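Local coordinates for HD domain protein (Enterococcus faecalis, PDB 4LRL) that probably hydrolyses deoxyribonucleoside triphosphates to the deoxyribonucleoside and triphosphate at an HD-domain metal site, under allosteric control by bound nucleotides, at residues 103-108 / 235-240; 136-141 / 151-156; 257-262 / 395-400; 369-374 / 468-473. One frame throughout, in Å; residues are numbered along the deposited sequence.

Interaction 1 (103-108 / 235-240); sequences EIFQRN and IRPYKG
The C-terminal end of helix 87-108 packs against strand 235-238, an outer strand of the mixed sheet, by laying Phe105 on Ile235 and Pro237. The helix and strand axes pass 8.7 Å apart at an angle of 65°, and Phe105 is the helix side chain that makes the contact. Phe105 leaves its backbone on the side opposite the carbonyl carbon (chi1 -87°), which sends the ring out to the strand. There the pyrrolidine of Pro237 covers one face: CD sits 3.5 Å from the centroid of the Phe105 ring and nearly on its normal, a CH-pi contact. Beside it, Pro237 CB comes within 3.7 Å of Phe105 CE1, while the ring nitrogen, Pro237 N, is 3.4 Å from Phe105 CZ. Ile235 meets the rim instead, with CG2 at 4.0 Å from Phe105 CE2 and its carbonyl O near the ring plane. Ile242 of the adjoining strand and Met199 of helix 194-200 also touch Phe105, so the ring is buried among apolar neighbours. No hydrogen bond crosses between the two segments. The contact therefore rests on dispersion and a proline face matched to an aromatic face, and the strand keeps its backbone bonding for the sheet, through Arg236 and Ala243.

Interaction 2 (136-141 / 151-156); sequences VGHGPY and TNHEAI
The imidazoles of His138 and His153 lie face against face in an offset stack, with centroids 3.9 Å apart and planes 16° from parallel. CD2 of His153 covers the rim of one His138 face, and CE1 of His138 sits over the middle of the His153 ring; the spacing is modelled too tightly to carry more detail. Polar partners hold both rings: His138 ND1 bonds to Ser142 OG and NE2 weakly to Asp135 OD1, while His153 ND1 bonds to Glu146. His153 CG stands between its own backbone N and carbonyl carbon (chi1 69°), bringing the ring alongside that of His138. Next to the stacked rings, at the backbone, Gly137 O is 3.5 Å from His153 CB. It also touches Ile156 CG2 and takes a hydrogen bond from Tyr317 OH. Gly137 CA makes a CH...O contact with His153 O at 3.5 Å. Asn152 N-caps helix 153-162, its OD1 accepting from Ala155 N at 2.9 Å. Because Asp135 binds the nickel ion, His138 belongs to the second shell of the HD-domain metal site.

Interaction 3 (257-262 / 395-400); sequences VSRYQM and PYDFYR
Arg259 reaches from helix 249-267 to the loop 395-400 and gives its NH2 to the backbone carbonyl of Asp397, a short bond of 2.6 Å from Arg259 NH2 to Asp397 O with an N-H...O angle of 166°. The acceptor lies in the guanidinium plane, but the donor stands well above the plane of the carbonyl, so no lone pair is met squarely. Arg259 NH2 also lies 3.6 Å from Asp397 OD2, a long salt bridge. Over one face of the guanidinium runs the backbone of Tyr399, whose N is 3.6 Å from Arg259 NH2, with Tyr399 CB above the rim. The arginine chain starts extended, then bends at chi3 (145°), which turns the flat end toward this backbone.

Further out, Gln203 joins both partners, its OE1 taking a bond from Arg259 NH2 and its NE2 giving one to Asp397 OD2. Tyr263 OH likewise bonds both Arg259 NE and Asp397 O, and Asp397 OD1 pairs with Arg208, the neighbour in sequence of the metal ligand Asp207. The charge of the buried Arg259 is probably spread over the Asp397 carbonyl, Gln203 OE1 and Tyr263 OH, the carboxylate being a weaker partner. A helix arginine thus holds the main chain of a loop within the HD-associated region, close to Tyr392, which binds dATP in another structure of the protein, and with the Asp397 side chain about 11 Å from the nickel ion.

Interaction 4 (369-374 / 468-473); sequences AYLREL and SSYIHN
Leu371 and Tyr470 are the residues whose CA atoms come nearest, 8.3 Å apart, where a regular stretch of helix 361-377 faces a type I beta turn. The turn runs from Ser468 to Ile471 and is closed by Ile471 N bonding to Ser468 O at 3.0 Å. It leads the chain out of helix 461-468 into the small antiparallel pair 471-472/475-476, and Tyr470, its third residue, points at the helix. On the Leu371 side, CD2 is the branch that touches, lying 3.7 Å from Tyr470 CG and 3.8 Å from Tyr470 CB, near the root of the ring. Farther out, Tyr370 takes over: its CE1 is 3.7 Å from Tyr470 CE1, with that Tyr470 atom at the edge of the Tyr370 ring and in its plane. The two ring planes stand at 63° with centroids 5.8 Å apart, an oblique meeting. Tyr370 carries CG anti to its own N (chi1 177°), which swings the ring off the helix toward the turn; its OH bonds to Glu466, in the helix that precedes the turn. Leu374 CG sits over one face of the same ring. Tyr470 also receives Lys479 in a cation-pi contact, and two residues after Tyr470, His472 bonds to Asp416 of the third subunit.

How the interactions relate
From the N terminus, helix 87-108 opens interaction 1, which closes only at strand 235-238 and so joins the HD domain to the HD-associated region. Within that long loop, interaction 2 makes a short closure of its own, from the 136-141 loop to the start of helix 153-162 beside the metal site. Interaction 3 then ties helix 249-267 to the loop between strands 387-389 and 411-413. Before it closes, interaction 4 has opened, tying helix 361-377 to the turn after helix 461-468 near the C terminus; these two therefore cross. Interactions 2 and 3 approach to about 6 Å between nearest atoms, whereas the centres of 1 and 4 stand about 56 Å apart.

Interaction 1 (103-108 / 235-240)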
loop_
_atom_site.group_PDB
_atom_site.type_symbol
_atom_site.label_atom_id
_atom_site.label_comp_id
_atom_site.label_asym_id
_atom_site.label_seq_id
_atom_site.Cartn_x
_atom_site.Cartn_y
_atom_site.Cartn_z
ATOM N N GLU C 103 0.604 22.104 15.566
ATOM C CA GLU C 103 0.258 21.292 16.721
ATOM C C GLU C 103 1.525 20.731 17.378
ATOM O O GLU C 103 1.711 20.860 18.588
ATOM C CB GLU C 103 -0.687 20.165 16.286
ATOM C CG GLU C 103 -1.331 19.407 17.420
ATOM C CD GLU C 103 -2.507 20.137 18.060
ATOM O OE1 GLU C 103 -3.180 20.937 17.379
ATOM O OE2 GLU C 103 -2.771 19.890 19.254
ATOM N N ILE C 104 2.392 20.135 16.563
ATOM C CA ILE C 104 3.683 19.606 17.010
ATOM C C ILE C 104 4.581 20.725 17.555
ATOM O O ILE C 104 5.209 20.575 18.603
ATOM C CB ILE C 104 4.383 18.836 15.852
ATOM C CG1 ILE C 104 3.650 17.516 15.576
ATOM C CG2 ILE C 104 5.846 18.561 16.157
ATOM C CD1 ILE C 104 3.882 16.949 14.169
ATOM N N PHE C 105 4.617 21.846 16.841
ATOM C CA PHE C 105 5.420 23.004 17.231
ATOM C C PHE C 105 4.981 23.517 18.589
ATOM O O PHE C 105 5.818 23.856 19.432
ATOM C CB PHE C 105 5.284 24.122 16.194
ATOM C CG PHE C 105 6.253 24.024 15.039
ATOM C CD1 PHE C 105 6.492 25.137 14.231
ATOM C CD2 PHE C 105 6.940 22.837 14.763
ATOM C CE1 PHE C 105 7.383 25.075 13.158
ATOM C CE2 PHE C 105 7.835 22.758 13.692
ATOM C CZ PHE C 105 8.059 23.887 12.886
ATOM N N GLN C 106 3.665 23.569 18.802
ATOM C CA GLN C 106 3.129 24.124 20.041
ATOM C C GLN C 106 3.410 23.230 21.243
ATOM O O GLN C 106 3.824 23.725 22.291
ATOM C CB GLN C 106 1.632 24.465 19.915
ATOM C CG GLN C 106 0.932 24.914 21.221
ATOM C CD GLN C 106 1.663 26.032 21.988
ATOM O OE1 GLN C 106 2.419 26.824 21.415
ATOM N NE2 GLN C 106 1.429 26.093 23.298
ATOM N N ARG C 107 3.231 21.922 21.093
ATOM C CA ARG C 107 3.399 21.041 22.256
ATOM C C ARG C 107 4.845 20.610 22.575
ATOM O O ARG C 107 5.111 20.111 23.662
ATOM C CB ARG C 107 2.420 19.852 22.220
ATOM C CG ARG C 107 2.933 18.584 21.574
ATOM C CD ARG C 107 1.921 17.446 21.737
ATOM N NE ARG C 107 0.675 17.685 20.997
ATOM C CZ ARG C 107 0.135 16.841 20.117
ATOM N NH1 ARG C 107 -1.004 17.161 19.514
ATOM N NH2 ARG C 107 0.715 15.674 19.843
ATOM N N ASN C 108 5.772 20.823 21.644
ATOM C CA ASN C 108 7.160 20.397 21.843
ATOM C C ASN C 108 8.182 21.532 21.766
ATOM O O ASN C 108 9.249 21.461 22.383
ATOM C CB ASN C 108 7.536 19.289 20.853
ATOM C CG ASN C 108 6.701 18.035 21.030
ATOM O OD1 ASN C 108 6.826 17.317 22.019
ATOM N ND2 ASN C 108 5.844 17.769 20.065
ATOM N N ILE C 235 10.722 17.729 12.283
ATOM C CA ILE C 235 10.518 19.147 11.935
ATOM C C ILE C 235 10.549 20.025 13.189
ATOM O O ILE C 235 10.054 19.643 14.249
ATOM C CB ILE C 235 9.209 19.383 11.135
ATOM C CG1 ILE C 235 9.212 20.777 10.495
ATOM C CG2 ILE C 235 7.958 19.160 12.020
ATOM C CD1 ILE C 235 8.162 20.998 9.417
ATOM N N ARG C 236 11.125 21.208 13.050
ATOM C CA ARG C 236 11.408 22.052 14.206
ATOM C C ARG C 236 11.439 23.536 13.812
ATOM O O ARG C 236 11.912 23.873 12.729
ATOM C CB ARG C 236 12.756 21.629 14.791
ATOM C CG ARG C 236 13.194 22.356 16.042
ATOM C CD ARG C 236 14.698 22.282 16.197
ATOM N NE ARG C 236 15.112 22.522 17.576
ATOM C CZ ARG C 236 15.474 21.568 18.429
ATOM N NH1 ARG C 236 15.482 20.287 18.060
ATOM N NH2 ARG C 236 15.830 21.896 19.662
ATOM N N PRO C 237 10.933 24.426 14.686
ATOM C CA PRO C 237 11.175 25.840 14.452
ATOM C C PRO C 237 12.546 26.250 14.984
ATOM O O PRO C 237 13.100 25.579 15.847
ATOM C CB PRO C 237 10.087 26.517 15.287
ATOM C CG PRO C 237 9.916 25.597 16.462
ATOM C CD PRO C 237 10.119 24.202 15.903
ATOM N N TYR C 238 13.086 27.334 14.439
ATOM C CA TYR C 238 14.209 28.055 15.041
ATOM C C TYR C 238 14.088 29.526 14.640
ATOM O O TYR C 238 13.191 29.897 13.869
ATOM C CB TYR C 238 15.560 27.456 14.624
ATOM C CG TYR C 238 16.003 27.786 13.215
ATOM C CD1 TYR C 238 17.034 28.693 12.989
ATOM C CD2 TYR C 238 15.390 27.189 12.112
ATOM C CE1 TYR C 238 17.439 29.013 11.693
ATOM C CE2 TYR C 238 15.791 27.487 10.813
ATOM C CZ TYR C 238 16.815 28.403 10.610
ATOM O OH TYR C 238 17.219 28.708 9.330
ATOM N N LYS C 239 15.001 30.350 15.147
ATOM C CA LYS C 239 14.950 31.796 14.936
ATOM C C LYS C 239 14.786 32.184 13.467
ATOM O O LYS C 239 14.002 33.077 13.148
ATOM C CB LYS C 239 16.192 32.460 15.537
ATOM C CG LYS C 239 16.089 33.962 15.690
ATOM C CD LYS C 239 17.347 34.490 16.363
ATOM C CE LYS C 239 17.248 35.967 16.657
ATOM N NZ LYS C 239 18.416 36.395 17.450
ATOM N N GLY C 240 15.506 31.499 12.581
ATOM C CA GLY C 240 15.453 31.779 11.148
ATOM C C GLY C 240 14.424 30.965 10.380
ATOM O O GLY C 240 14.455 30.928 9.151
#

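Interaction 2 (136-141 / 151-156)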
loop_
_atom_site.group_PDB
_atom_site.type_symbol
_atom_site.label_atom_id
_atom_site.label_comp_id
_atom_site.label_asym_id
_atom_site.label_seq_id
_atom_site.Cartn_x
_atom_site.Cartn_y
_atom_site.Cartn_z
ATOM N N VAL C 136 -5.618 30.219 -3.933
ATOM C CA VAL C 136 -6.956 30.701 -4.256
ATOM C C VAL C 136 -7.006 31.528 -5.560
ATOM O O VAL C 136 -8.033 31.589 -6.205
ATOM C CB VAL C 136 -7.602 31.437 -3.040
ATOM C CG1 VAL C 136 -7.161 32.891 -2.960
ATOM C CG2 VAL C 136 -9.109 31.328 -3.084
ATOM N N GLY C 137 -5.882 32.125 -5.951
ATOM C CA GLY C 137 -5.825 32.949 -7.160
ATOM C C GLY C 137 -5.576 32.197 -8.462
ATOM O O GLY C 137 -5.517 32.807 -9.528
ATOM N N HIS C 138 -5.407 30.878 -8.378
ATOM C CA HIS C 138 -5.255 30.048 -9.572
ATOM C C HIS C 138 -6.570 29.972 -10.340
ATOM O O HIS C 138 -7.627 29.751 -9.742
ATOM C CB HIS C 138 -4.854 28.627 -9.195
ATOM C CG HIS C 138 -3.397 28.451 -8.891
ATOM N ND1 HIS C 138 -2.417 28.534 -9.858
ATOM C CD2 HIS C 138 -2.762 28.131 -7.738
ATOM C CE1 HIS C 138 -1.239 28.294 -9.310
ATOM N NE2 HIS C 138 -1.420 28.047 -8.024
ATOM N N GLY C 139 -6.499 30.154 -11.659
ATOM C CA GLY C 139 -7.644 29.939 -12.538
ATOM C C GLY C 139 -7.466 28.631 -13.290
ATOM O O GLY C 139 -6.546 27.875 -12.987
ATOM N N PRO C 140 -8.335 28.359 -14.287
ATOM C CA PRO C 140 -8.245 27.114 -15.050
ATOM C C PRO C 140 -6.919 27.018 -15.801
ATOM O O PRO C 140 -6.429 28.036 -16.306
ATOM C CB PRO C 140 -9.400 27.235 -16.050
ATOM C CG PRO C 140 -9.649 28.723 -16.186
ATOM C CD PRO C 140 -9.403 29.243 -14.800
ATOM N N TYR C 141 -6.346 25.811 -15.857
ATOM C CA TYR C 141 -5.084 25.554 -16.566
ATOM C C TYR C 141 -4.130 26.718 -16.369
ATOM O O TYR C 141 -3.737 27.406 -17.323
ATOM C CB TYR C 141 -5.338 25.289 -18.055
ATOM C CG TYR C 141 -6.325 24.167 -18.280
ATOM C CD1 TYR C 141 -7.658 24.443 -18.544
ATOM C CD2 TYR C 141 -5.930 22.827 -18.190
ATOM C CE1 TYR C 141 -8.572 23.425 -18.740
ATOM C CE2 TYR C 141 -6.844 21.798 -18.385
ATOM C CZ TYR C 141 -8.164 22.112 -18.657
ATOM O OH TYR C 141 -9.088 21.127 -18.850
ATOM N N THR C 151 -2.131 36.836 -16.954
ATOM C CA THR C 151 -2.561 36.836 -15.557
ATOM C C THR C 151 -1.403 36.395 -14.654
ATOM O O THR C 151 -0.407 35.845 -15.132
ATOM C CB THR C 151 -3.771 35.887 -15.324
ATOM O OG1 THR C 151 -3.483 34.590 -15.858
ATOM C CG2 THR C 151 -5.028 36.423 -15.986
ATOM N N ASN C 152 -1.533 36.646 -13.354
ATOM C CA ASN C 152 -0.555 36.199 -12.364
ATOM C C ASN C 152 -1.315 35.745 -11.123
ATOM O O ASN C 152 -2.011 36.543 -10.491
ATOM C CB ASN C 152 0.429 37.334 -12.030
ATOM C CG ASN C 152 1.434 36.950 -10.950
ATOM O OD1 ASN C 152 1.067 36.510 -9.864
ATOM N ND2 ASN C 152 2.710 37.131 -11.245
ATOM N N HIS C 153 -1.189 34.467 -10.781
ATOM C CA HIS C 153 -2.052 33.865 -9.764
ATOM C C HIS C 153 -1.732 34.339 -8.335
ATOM O O HIS C 153 -2.640 34.469 -7.501
ATOM C CB HIS C 153 -2.061 32.335 -9.876
ATOM C CG HIS C 153 -0.764 31.688 -9.500
ATOM N ND1 HIS C 153 0.272 31.514 -10.394
ATOM C CD2 HIS C 153 -0.338 31.164 -8.326
ATOM C CE1 HIS C 153 1.280 30.913 -9.786
ATOM N NE2 HIS C 153 0.933 30.689 -8.531
ATOM N N GLU C 154 -0.454 34.600 -8.060
ATOM C CA GLU C 154 -0.076 35.192 -6.781
ATOM C C GLU C 154 -0.687 36.594 -6.621
ATOM O O GLU C 154 -1.291 36.889 -5.586
ATOM C CB GLU C 154 1.442 35.220 -6.580
ATOM C CG GLU C 154 1.817 35.835 -5.228
ATOM C CD GLU C 154 3.278 35.698 -4.855
ATOM O OE1 GLU C 154 3.713 34.560 -4.548
ATOM O OE2 GLU C 154 3.972 36.739 -4.839
ATOM N N ALA C 155 -0.557 37.441 -7.644
ATOM C CA ALA C 155 -1.202 38.755 -7.621
ATOM C C ALA C 155 -2.707 38.629 -7.354
ATOM O O ALA C 155 -3.258 39.367 -6.544
ATOM C CB ALA C 155 -0.941 39.527 -8.920
ATOM N N ILE C 156 -3.355 37.678 -8.019
ATOM C CA ILE C 156 -4.794 37.471 -7.873
ATOM C C ILE C 156 -5.176 36.928 -6.497
ATOM O O ILE C 156 -6.179 37.351 -5.920
ATOM C CB ILE C 156 -5.352 36.598 -9.007
ATOM C CG1 ILE C 156 -5.279 37.380 -10.322
ATOM C CG2 ILE C 156 -6.788 36.177 -8.714
ATOM C CD1 ILE C 156 -5.139 36.515 -11.547
#

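Interaction 3 (257-262 / 395-400)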
loop_
_atom_site.group_PDB
_atom_site.type_symbol
_atom_site.label_atom_id
_atom_site.label_comp_id
_atom_site.label_asym_id
_atom_site.label_seq_id
_atom_site.Cartn_x
_atom_site.Cartn_y
_atom_site.Cartn_z
ATOM N N VAL C 257 14.106 12.754 -2.962
ATOM C CA VAL C 257 13.979 11.665 -3.915
ATOM C C VAL C 257 12.589 11.647 -4.564
ATOM O O VAL C 257 12.484 11.581 -5.784
ATOM C CB VAL C 257 14.347 10.314 -3.257
ATOM C CG1 VAL C 257 14.047 9.136 -4.186
ATOM C CG2 VAL C 257 15.813 10.311 -2.891
ATOM N N SER C 258 11.533 11.737 -3.752
ATOM C CA SER C 258 10.152 11.737 -4.257
ATOM C C SER C 258 9.881 12.939 -5.153
ATOM O O SER C 258 9.198 12.828 -6.189
ATOM C CB SER C 258 9.145 11.738 -3.109
ATOM O OG SER C 258 9.308 10.584 -2.296
ATOM N N ARG C 259 10.418 14.081 -4.732
ATOM C CA ARG C 259 10.290 15.330 -5.449
ATOM C C ARG C 259 10.841 15.155 -6.856
ATOM O O ARG C 259 10.145 15.431 -7.830
ATOM C CB ARG C 259 11.035 16.440 -4.704
ATOM C CG ARG C 259 10.655 17.846 -5.118
ATOM C CD ARG C 259 11.381 18.884 -4.271
ATOM N NE ARG C 259 11.723 20.084 -5.037
ATOM C CZ ARG C 259 12.266 21.180 -4.502
ATOM N NH1 ARG C 259 12.504 21.235 -3.197
ATOM N NH2 ARG C 259 12.553 22.233 -5.263
ATOM N N TYR C 260 12.063 14.637 -6.948
ATOM C CA TYR C 260 12.760 14.434 -8.219
ATOM C C TYR C 260 12.019 13.449 -9.124
ATOM O O TYR C 260 11.809 13.712 -10.308
ATOM C CB TYR C 260 14.201 13.959 -7.959
ATOM C CG TYR C 260 14.941 13.384 -9.161
ATOM C CD1 TYR C 260 15.633 14.207 -10.034
ATOM C CD2 TYR C 260 14.959 12.011 -9.408
ATOM C CE1 TYR C 260 16.311 13.692 -11.123
ATOM C CE2 TYR C 260 15.639 11.489 -10.494
ATOM C CZ TYR C 260 16.314 12.335 -11.347
ATOM O OH TYR C 260 16.994 11.823 -12.431
ATOM N N GLN C 261 11.634 12.302 -8.562
ATOM C CA GLN C 261 10.925 11.297 -9.374
ATOM C C GLN C 261 9.545 11.731 -9.872
ATOM O O GLN C 261 9.185 11.402 -11.011
ATOM C CB GLN C 261 10.949 9.874 -8.777
ATOM C CG GLN C 261 10.372 9.714 -7.394
ATOM C CD GLN C 261 10.871 8.456 -6.680
ATOM O OE1 GLN C 261 11.560 7.610 -7.262
ATOM N NE2 GLN C 261 10.524 8.336 -5.395
ATOM N N MET C 262 8.806 12.506 -9.063
ATOM C CA MET C 262 7.543 13.114 -9.519
ATOM C C MET C 262 7.763 14.064 -10.722
ATOM O O MET C 262 7.051 13.960 -11.726
ATOM C CB MET C 262 6.808 13.838 -8.384
ATOM C CG MET C 262 6.099 12.943 -7.350
ATOM S SD MET C 262 4.834 11.802 -8.000
ATOM C CE MET C 262 3.755 13.012 -8.779
ATOM N N PRO C 395 6.203 25.198 -13.783
ATOM C CA PRO C 395 6.215 25.752 -12.431
ATOM C C PRO C 395 6.734 24.778 -11.362
ATOM O O PRO C 395 6.148 24.663 -10.282
ATOM C CB PRO C 395 4.740 26.094 -12.188
ATOM C CG PRO C 395 4.001 25.120 -13.011
ATOM C CD PRO C 395 4.828 24.918 -14.239
ATOM N N TYR C 396 7.833 24.095 -11.668
ATOM C CA TYR C 396 8.465 23.177 -10.725
ATOM C C TYR C 396 9.972 23.439 -10.639
ATOM O O TYR C 396 10.725 23.112 -11.554
ATOM C CB TYR C 396 8.153 21.727 -11.103
ATOM C CG TYR C 396 6.669 21.438 -11.126
ATOM C CD1 TYR C 396 5.973 21.192 -9.943
ATOM C CD2 TYR C 396 5.955 21.438 -12.321
ATOM C CE1 TYR C 396 4.611 20.941 -9.949
ATOM C CE2 TYR C 396 4.588 21.185 -12.340
ATOM C CZ TYR C 396 3.924 20.938 -11.147
ATOM O OH TYR C 396 2.573 20.694 -11.143
ATOM N N ASP C 397 10.393 24.055 -9.537
ATOM C CA ASP C 397 11.792 24.413 -9.314
ATOM C C ASP C 397 12.596 23.267 -8.687
ATOM O O ASP C 397 12.101 22.549 -7.815
ATOM C CB ASP C 397 11.878 25.665 -8.439
ATOM C CG ASP C 397 11.359 25.438 -7.028
ATOM O OD1 ASP C 397 10.222 24.941 -6.864
ATOM O OD2 ASP C 397 12.093 25.759 -6.076
ATOM N N PHE C 398 13.835 23.101 -9.145
ATOM C CA PHE C 398 14.738 22.089 -8.599
ATOM C C PHE C 398 15.391 22.579 -7.315
ATOM O O PHE C 398 15.480 23.789 -7.083
ATOM C CB PHE C 398 15.822 21.730 -9.615
ATOM C CG PHE C 398 15.337 20.860 -10.732
ATOM C CD1 PHE C 398 15.205 19.485 -10.554
ATOM C CD2 PHE C 398 15.010 21.409 -11.965
ATOM C CE1 PHE C 398 14.758 18.669 -11.590
ATOM C CE2 PHE C 398 14.559 20.601 -13.009
ATOM C CZ PHE C 398 14.433 19.229 -12.818
ATOM N N TYR C 399 15.848 21.640 -6.489
ATOM C CA TYR C 399 16.589 21.995 -5.287
ATOM C C TYR C 399 18.019 22.437 -5.632
ATOM O O TYR C 399 18.850 21.620 -6.017
ATOM C CB TYR C 399 16.582 20.849 -4.262
ATOM C CG TYR C 399 17.197 21.243 -2.940
ATOM C CD1 TYR C 399 16.723 22.354 -2.239
ATOM C CD2 TYR C 399 18.261 20.524 -2.393
ATOM C CE1 TYR C 399 17.295 22.748 -1.024
ATOM C CE2 TYR C 399 18.836 20.900 -1.174
ATOM C CZ TYR C 399 18.349 22.020 -0.496
ATOM O OH TYR C 399 18.903 22.419 0.703
ATOM N N ARG C 400 18.279 23.738 -5.517
ATOM C CA ARG C 400 19.617 24.294 -5.740
ATOM C C ARG C 400 20.000 25.235 -4.596
ATOM O O ARG C 400 19.830 26.451 -4.706
ATOM C CB ARG C 400 19.706 25.028 -7.081
ATOM C CG ARG C 400 21.144 25.320 -7.494
ATOM C CD ARG C 400 21.274 26.498 -8.450
ATOM N NE ARG C 400 20.537 26.272 -9.690
ATOM C CZ ARG C 400 20.852 26.806 -10.864
ATOM N NH1 ARG C 400 20.108 26.529 -11.925
ATOM N NH2 ARG C 400 21.908 27.603 -10.987
#

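Interaction 4 (369-374 / 468-473)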
loop_
_atom_site.group_PDB
_atom_site.type_symbol
_atom_site.label_atom_id
_atom_site.label_comp_id
_atom_site.label_asym_id
_atom_site.label_seq_id
_atom_site.Cartn_x
_atom_site.Cartn_y
_atom_site.Cartn_z
ATOM N N ALA C 369 13.511 24.867 -38.340
ATOM C CA ALA C 369 12.862 25.713 -39.340
ATOM C C ALA C 369 12.499 24.918 -40.604
ATOM O O ALA C 369 11.405 25.080 -41.149
ATOM C CB ALA C 369 13.725 26.916 -39.667
ATOM N N TYR C 370 13.415 24.043 -41.028
ATOM C CA TYR C 370 13.213 23.171 -42.176
ATOM C C TYR C 370 12.056 22.187 -41.933
ATOM O O TYR C 370 11.165 22.067 -42.767
ATOM C CB TYR C 370 14.524 22.454 -42.550
ATOM C CG TYR C 370 14.389 21.464 -43.687
ATOM C CD1 TYR C 370 14.491 20.099 -43.455
ATOM C CD2 TYR C 370 14.126 21.892 -44.988
ATOM C CE1 TYR C 370 14.349 19.178 -44.493
ATOM C CE2 TYR C 370 13.985 20.984 -46.030
ATOM C CZ TYR C 370 14.101 19.631 -45.773
ATOM O OH TYR C 370 13.959 18.730 -46.796
ATOM N N LEU C 371 12.058 21.519 -40.781
ATOM C CA LEU C 371 10.943 20.641 -40.382
ATOM C C LEU C 371 9.617 21.382 -40.317
ATOM O O LEU C 371 8.571 20.822 -40.675
ATOM C CB LEU C 371 11.213 19.963 -39.035
ATOM C CG LEU C 371 12.496 19.140 -38.925
ATOM C CD1 LEU C 371 12.541 18.444 -37.590
ATOM C CD2 LEU C 371 12.612 18.128 -40.060
ATOM N N ARG C 372 9.658 22.634 -39.864
ATOM C CA ARG C 372 8.470 23.489 -39.891
ATOM C C ARG C 372 7.981 23.783 -41.309
ATOM O O ARG C 372 6.774 23.810 -41.541
ATOM C CB ARG C 372 8.709 24.787 -39.125
ATOM C CG ARG C 372 8.495 24.608 -37.636
ATOM C CD ARG C 372 8.994 25.797 -36.863
ATOM N NE ARG C 372 8.431 25.795 -35.524
ATOM C CZ ARG C 372 8.928 26.475 -34.498
ATOM N NH1 ARG C 372 10.023 27.215 -34.656
ATOM N NH2 ARG C 372 8.326 26.406 -33.314
ATOM N N GLU C 373 8.909 23.993 -42.249
ATOM C CA GLU C 373 8.546 24.106 -43.656
ATOM C C GLU C 373 7.826 22.844 -44.134
ATOM O O GLU C 373 6.754 22.928 -44.720
ATOM C CB GLU C 373 9.761 24.377 -44.543
ATOM C CG GLU C 373 9.368 24.540 -46.008
ATOM C CD GLU C 373 10.540 24.647 -46.969
ATOM O OE1 GLU C 373 11.708 24.477 -46.559
ATOM O OE2 GLU C 373 10.279 24.915 -48.162
ATOM N N LEU C 374 8.408 21.679 -43.861
ATOM C CA LEU C 374 7.827 20.417 -44.301
ATOM C C LEU C 374 6.427 20.209 -43.745
ATOM O O LEU C 374 5.529 19.771 -44.463
ATOM C CB LEU C 374 8.718 19.236 -43.905
ATOM C CG LEU C 374 10.144 19.194 -44.464
ATOM C CD1 LEU C 374 10.870 17.982 -43.892
ATOM C CD2 LEU C 374 10.151 19.189 -46.013
ATOM N N SER C 468 10.461 12.139 -41.418
ATOM C CA SER C 468 10.744 10.989 -40.549
ATOM C C SER C 468 12.229 10.736 -40.348
ATOM O O SER C 468 12.645 10.319 -39.268
ATOM C CB SER C 468 10.096 9.712 -41.101
ATOM O OG SER C 468 8.691 9.853 -41.214
ATOM N N SER C 469 13.024 10.985 -41.390
ATOM C CA SER C 469 14.470 10.746 -41.348
ATOM C C SER C 469 15.204 11.660 -40.351
ATOM O O SER C 469 16.373 11.418 -40.032
ATOM C CB SER C 469 15.079 10.871 -42.747
ATOM O OG SER C 469 14.908 12.182 -43.259
ATOM N N TYR C 470 14.507 12.683 -39.853
ATOM C CA TYR C 470 15.050 13.596 -38.843
ATOM C C TYR C 470 14.688 13.220 -37.395
ATOM O O TYR C 470 15.189 13.843 -36.450
ATOM C CB TYR C 470 14.608 15.034 -39.129
ATOM C CG TYR C 470 15.350 15.665 -40.287
ATOM C CD1 TYR C 470 14.839 15.607 -41.587
ATOM C CD2 TYR C 470 16.576 16.298 -40.087
ATOM C CE1 TYR C 470 15.528 16.176 -42.654
ATOM C CE2 TYR C 470 17.272 16.871 -41.142
ATOM C CZ TYR C 470 16.742 16.808 -42.422
ATOM O OH TYR C 470 17.436 17.373 -43.466
ATOM N N ILE C 471 13.824 12.214 -37.230
ATOM C CA ILE C 471 13.377 11.777 -35.904
ATOM C C ILE C 471 13.864 10.364 -35.629
ATOM O O ILE C 471 13.420 9.410 -36.270
ATOM C CB ILE C 471 11.831 11.814 -35.745
ATOM C CG1 ILE C 471 11.250 13.172 -36.165
ATOM C CG2 ILE C 471 11.425 11.428 -34.312
ATOM C CD1 ILE C 471 11.820 14.372 -35.421
ATOM N N HIS C 472 14.763 10.242 -34.657
ATOM C CA HIS C 472 15.451 8.992 -34.395
ATOM C C HIS C 472 15.700 8.814 -32.893
ATOM O O HIS C 472 16.284 9.688 -32.242
ATOM C CB HIS C 472 16.769 8.971 -35.179
ATOM C CG HIS C 472 17.432 7.631 -35.230
ATOM N ND1 HIS C 472 16.927 6.578 -35.964
ATOM C CD2 HIS C 472 18.571 7.177 -34.655
ATOM C CE1 HIS C 472 17.717 5.528 -35.825
ATOM N NE2 HIS C 472 18.723 5.864 -35.038
ATOM N N ASN C 473 15.258 7.676 -32.356
ATOM C CA ASN C 473 15.392 7.364 -30.925
ATOM C C ASN C 473 14.792 8.452 -30.020
ATOM O O ASN C 473 15.402 8.848 -29.026
ATOM C CB ASN C 473 16.864 7.111 -30.563
ATOM C CG ASN C 473 17.426 5.875 -31.231
ATOM O OD1 ASN C 473 16.680 5.000 -31.668
ATOM N ND2 ASN C 473 18.751 5.790 -31.305
#